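Local coordinates for xylose isomerase domain protein TIM barrel (PDB 3TVA) that binds a magnesium ion and probably acts as an isomerase of the xylose isomerase-like TIM-barrel family, at residues 41-44 / 45-49; 238-241 / 242-245. All coordinates share one frame; numbering follows the deposited sequence.

In this TIM barrel both contacts are local and lie at or just before the start of a helix. Nearest the N terminus, interaction 1 (41-49) turns the chain as it leaves strand 37-41 on its way to helix 50-62, and there Arg-48 and Pro-43 also touch helix 97-114. About 190 residues later, interaction 2 (238-245) starts helix 240-249, which leads on to strand 256-258, the partner of the first strand, 13-18. Each contact lies within one continuous stretch, so the two come in series and neither nest nor cross. Their centres are about 34 Å apart, on opposite sides of the chain's centre, and their nearest atoms about 17 Å.

Interaction 1. Residues 41-44 / 45-49; sequences HAPH and PHTRT
Arg-48 folds back so that its guanidinium grips the carbonyl oxygen of Pro-43. The setting is a beta-alpha loop of the TIM barrel, leaving strand 37-41, running through a short 3-10 segment at 45-47 and ending at Thr-49, the N-cap of helix 50-62. The dense part is the guanidinium and what surrounds it. NE and NH2 of Arg-48 both donate side-on to the single oxygen Pro-43 O; NH2 to that oxygen is 3.0 Å, and the bond is well bent, at 136° on its hydrogen. Pro-43 O sits at the guanidinium edge, somewhat tilted from its plane, while Pro-45 CA lies over the centre of one face, 3.8 Å above the Arg-48 guanidinium plane. The bend at chi3 (-104°) is what returns the head group to the turn after the extended start of the chain. NH1 forms a salt bridge with Glu-103, so the arginine fastens the loop to helix 97-114, where Pro-43 also rests on Phe-110.

A second knot gathers around Asp-20, whose OD2 is hydrogen-bonded to His-44 N and whose OD1 to Thr-47 OG1. In the same turn Thr-47 N donates to His-44 O at 2.9 Å, and Pro-43 CB packs 3.4 Å from Thr-47 OG1.

Toward solvent the contact slackens. The rings of His-44 and His-46 point the same way with planes only 9° apart, yet they are slid so far that they barely overlap, their centroids being 5.7 Å from each other. His-46 was modelled in two conformers, which makes its details doubtful. The His-44 ring meets Pro-45 at its edge, in the ring plane, where His-44 ND1 lies 4.0 Å from Pro-45 CD.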
loop_
_atom_site.group_PDB
_atom_site.type_symbol
_atom_site.label_atom_id
_atom_site.label_comp_id
_atom_site.label_asym_id
_atom_site.label_seq_id
_atom_site.Cartn_x
_atom_site.Cartn_y
_atom_site.Cartn_z
ATOM N N HIS A 41 4.102 -8.180 -1.299
ATOM C CA HIS A 41 3.693 -8.545 0.037
ATOM C C HIS A 41 4.793 -9.419 0.664
ATOM O O HIS A 41 5.276 -10.356 0.038
ATOM C CB HIS A 41 2.354 -9.275 0.025
ATOM C CG HIS A 41 1.724 -9.378 1.379
ATOM N ND1 HIS A 41 2.244 -10.170 2.382
ATOM C CD2 HIS A 41 0.635 -8.767 1.907
ATOM C CE1 HIS A 41 1.488 -10.063 3.464
ATOM N NE2 HIS A 41 0.506 -9.215 3.201
ATOM N N ALA A 42 5.203 -9.103 1.888
ATOM C CA ALA A 42 6.275 -9.863 2.533
ATOM C C ALA A 42 5.880 -11.329 2.679
ATOM O O ALA A 42 4.727 -11.647 2.939
ATOM C CB ALA A 42 6.622 -9.275 3.902
ATOM N N PRO A 43 6.849 -12.223 2.499
ATOM C CA PRO A 43 6.591 -13.660 2.601
ATOM C C PRO A 43 6.245 -14.057 4.023
ATOM O O PRO A 43 6.433 -13.266 4.960
ATOM C CB PRO A 43 7.917 -14.290 2.172
ATOM C CG PRO A 43 8.945 -13.250 2.461
ATOM C CD PRO A 43 8.263 -11.926 2.215
ATOM N N HIS A 44 5.703 -15.261 4.165
ATOM C CA HIS A 44 5.436 -15.850 5.473
ATOM C C HIS A 44 6.716 -15.938 6.304
ATOM O O HIS A 44 7.808 -15.964 5.750
ATOM C CB HIS A 44 4.795 -17.226 5.297
ATOM C CG HIS A 44 3.342 -17.164 4.935
ATOM N ND1 HIS A 44 2.390 -16.605 5.767
ATOM C CD2 HIS A 44 2.678 -17.576 3.827
ATOM C CE1 HIS A 44 1.204 -16.686 5.192
ATOM N NE2 HIS A 44 1.352 -17.266 4.013
ATOM N N PRO A 45 6.582 -15.954 7.640
ATOM C CA PRO A 45 7.732 -15.961 8.554
ATOM C C PRO A 45 8.816 -16.994 8.226
ATOM O O PRO A 45 10.001 -16.668 8.289
ATOM C CB PRO A 45 7.085 -16.280 9.901
ATOM C CG PRO A 45 5.745 -15.625 9.806
ATOM C CD PRO A 45 5.311 -15.773 8.367
ATOM N N HIS A 46 8.414 -18.206 7.855
ATOM C CA HIS A 46 9.372 -19.280 7.597
ATOM C C HIS A 46 10.143 -19.095 6.288
ATOM O O HIS A 46 11.187 -19.708 6.083
ATOM C CB HIS A 46 8.686 -20.653 7.640
ATOM C CG HIS A 46 7.369 -20.700 6.928
ATOM N ND1 HIS A 46 6.238 -20.069 7.406
ATOM C CD2 HIS A 46 6.999 -21.313 5.778
ATOM C CE1 HIS A 46 5.232 -20.287 6.579
ATOM N NE2 HIS A 46 5.667 -21.037 5.582
ATOM N N THR A 47 9.602 -18.271 5.399
ATOM C CA THR A 47 10.254 -17.927 4.126
ATOM C C THR A 47 11.010 -16.594 4.128
ATOM O O THR A 47 11.271 -16.010 3.081
ATOM C CB THR A 47 9.357 -18.170 2.894
ATOM O OG1 THR A 47 8.069 -17.590 3.109
ATOM C CG2 THR A 47 9.188 -19.699 2.673
ATOM N N ARG A 48 11.162 -16.032 5.317
ATOM C CA ARG A 48 11.700 -14.692 5.518
ATOM C C ARG A 48 13.201 -14.544 5.824
ATOM O O ARG A 48 13.638 -13.461 6.215
ATOM C CB ARG A 48 10.896 -14.000 6.611
ATOM C CG ARG A 48 10.435 -12.619 6.281
ATOM C CD ARG A 48 9.614 -12.103 7.463
ATOM N NE ARG A 48 8.190 -12.141 7.172
ATOM C CZ ARG A 48 7.233 -12.142 8.092
ATOM N NH1 ARG A 48 7.545 -12.137 9.382
ATOM N NH2 ARG A 48 5.964 -12.158 7.708
ATOM N N THR A 49 13.983 -15.615 5.751
ATOM C CA THR A 49 15.383 -15.511 6.163
ATOM C C THR A 49 16.253 -14.770 5.148
ATOM O O THR A 49 15.817 -14.469 4.042
ATOM C CB THR A 49 16.007 -16.911 6.362
ATOM O OG1 THR A 49 16.128 -17.563 5.089
ATOM C CG2 THR A 49 15.143 -17.752 7.292
#

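Interaction 2. Residues 238-241 / 242-245; sequences VGME and AYLT
Tyr-243 begins its side chain against the backbone carbonyls of Gly-239 and Met-240. Tyr-243 CB rests 3.5 Å from Gly-239 O and almost as near Met-240 O, and on another flank meets Val-238 CG1 at 4.1 Å. With CG anti to the backbone N (chi1 179°), the ring is carried alongside the Met-240 side chain, the two pointing the same way. At the next step along the ring, Tyr-243 CD2 touches the selenium of this selenomethionine, Met-240 SE, at 3.8 Å. Met-240 SE stands 80° off the normal of the Tyr-243 ring, an edge-on Met-aromatic contact, though a second conformer of Met-240 makes this detail less certain. Pro-185 and Ile-210 also pack against the tyrosine side chain, and OH forms a hydrogen bond with the carbonyl oxygen of His-211.

This is the first turn of helix 240-249 in the TIM barrel. His-211 and Asp-184 bind magnesium, and the side chain of Tyr-243 lies about 6 Å from each of theirs, consistent with a second-shell position. Gly-239 occupies the N-cap position with a positive phi (75°), where a side chain would run into the carbonyl oxygen of Val-238; its own carbonyl takes the first bond of the helix, from Tyr-243 N. The next carbonyl, Met-240 O, accepts from Leu-244 N at 2.9 Å, while Leu-244 itself turns to helix 266-287 and meets Leu-280 and Leu-283.

On the outer side, Glu-241 and Thr-245 lie side by side. Thr-245 N donates to Glu-241 O; Thr-245 OG1 approaches the same oxygen from the opposite face of its plane, at a distance too short to be trusted and in one of two conformers. Beyond them, Glu-241 OE1 forms a salt bridge with Lys-286 and accepts from a water 2.6 Å away.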
loop_
_atom_site.group_PDB
_atom_site.type_symbol
_atom_site.label_atom_id
_atom_site.label_comp_id
_atom_site.label_asym_id
_atom_site.label_seq_id
_atom_site.Cartn_x
_atom_site.Cartn_y
_atom_site.Cartn_z
ATOM N N VAL A 238 -13.237 6.413 -8.623
ATOM C CA VAL A 238 -12.031 7.191 -8.371
ATOM C C VAL A 238 -11.824 8.316 -9.397
ATOM O O VAL A 238 -11.502 9.428 -8.994
ATOM C CB VAL A 238 -10.741 6.330 -8.249
ATOM C CG1 VAL A 238 -9.502 7.236 -8.203
ATOM C CG2 VAL A 238 -10.794 5.463 -7.011
ATOM N N GLY A 239 -12.135 8.115 -10.678
ATOM C CA GLY A 239 -11.627 9.076 -11.658
ATOM C C GLY A 239 -10.139 8.967 -11.987
ATOM O O GLY A 239 -9.332 9.791 -11.533
HETATM N N MSE A 240 -9.758 7.883 -12.662
HETATM C CA MSE A 240 -8.352 7.614 -12.965
HETATM C C MSE A 240 -7.618 8.794 -13.611
HETATM O O MSE A 240 -6.484 9.100 -13.247
HETATM C CB MSE A 240 -8.215 6.356 -13.825
HETATM C CG MSE A 240 -6.936 5.545 -13.572
HETATM SE SE MSE A 240 -6.494 5.144 -11.683
HETATM C CE MSE A 240 -8.266 4.678 -10.990
ATOM N N GLU A 241 -8.261 9.462 -14.559
ATOM C CA GLU A 241 -7.647 10.636 -15.170
ATOM C C GLU A 241 -7.510 11.778 -14.154
ATOM O O GLU A 241 -6.475 12.450 -14.100
ATOM C CB GLU A 241 -8.396 11.089 -16.441
ATOM C CG GLU A 241 -7.733 12.274 -17.087
ATOM C CD GLU A 241 -7.936 12.334 -18.587
ATOM O OE1 GLU A 241 -7.189 13.100 -19.241
ATOM O OE2 GLU A 241 -8.834 11.630 -19.110
ATOM N N ALA A 242 -8.535 11.975 -13.327
ATOM C CA ALA A 242 -8.464 12.968 -12.251
ATOM C C ALA A 242 -7.334 12.672 -11.250
ATOM O O ALA A 242 -6.617 13.574 -10.808
ATOM C CB ALA A 242 -9.810 13.068 -11.533
ATOM N N TYR A 243 -7.178 11.396 -10.909
ATOM C CA TYR A 243 -6.156 10.941 -9.972
ATOM C C TYR A 243 -4.744 11.162 -10.532
ATOM O O TYR A 243 -3.894 11.757 -9.871
ATOM C CB TYR A 243 -6.395 9.450 -9.692
ATOM C CG TYR A 243 -5.430 8.737 -8.759
ATOM C CD1 TYR A 243 -5.016 9.310 -7.566
ATOM C CD2 TYR A 243 -4.981 7.451 -9.058
ATOM C CE1 TYR A 243 -4.146 8.632 -6.706
ATOM C CE2 TYR A 243 -4.116 6.766 -8.209
ATOM C CZ TYR A 243 -3.707 7.360 -7.030
ATOM O OH TYR A 243 -2.863 6.673 -6.167
ATOM N N LEU A 244 -4.501 10.673 -11.749
ATOM C CA LEU A 244 -3.199 10.822 -12.384
ATOM C C LEU A 244 -2.818 12.282 -12.692
ATOM O O LEU A 244 -1.658 12.656 -12.542
ATOM C CB LEU A 244 -3.094 9.967 -13.641
ATOM C CG LEU A 244 -2.465 8.579 -13.454
ATOM C CD1 LEU A 244 -3.210 7.806 -12.412
ATOM C CD2 LEU A 244 -2.413 7.791 -14.779
ATOM N N THR A 245 -3.790 13.086 -13.111
ATOM C CA THR A 245 -3.505 14.475 -13.431
ATOM C C THR A 245 -3.155 15.234 -12.149
ATOM O O THR A 245 -2.287 16.100 -12.152
ATOM C CB THR A 245 -4.679 15.142 -14.192
ATOM O OG1 THR A 245 -5.146 14.260 -15.231
ATOM C CG2 THR A 245 -4.241 16.438 -14.815
HETATM O O HOH W 1 -5.607 15.011 -18.470
#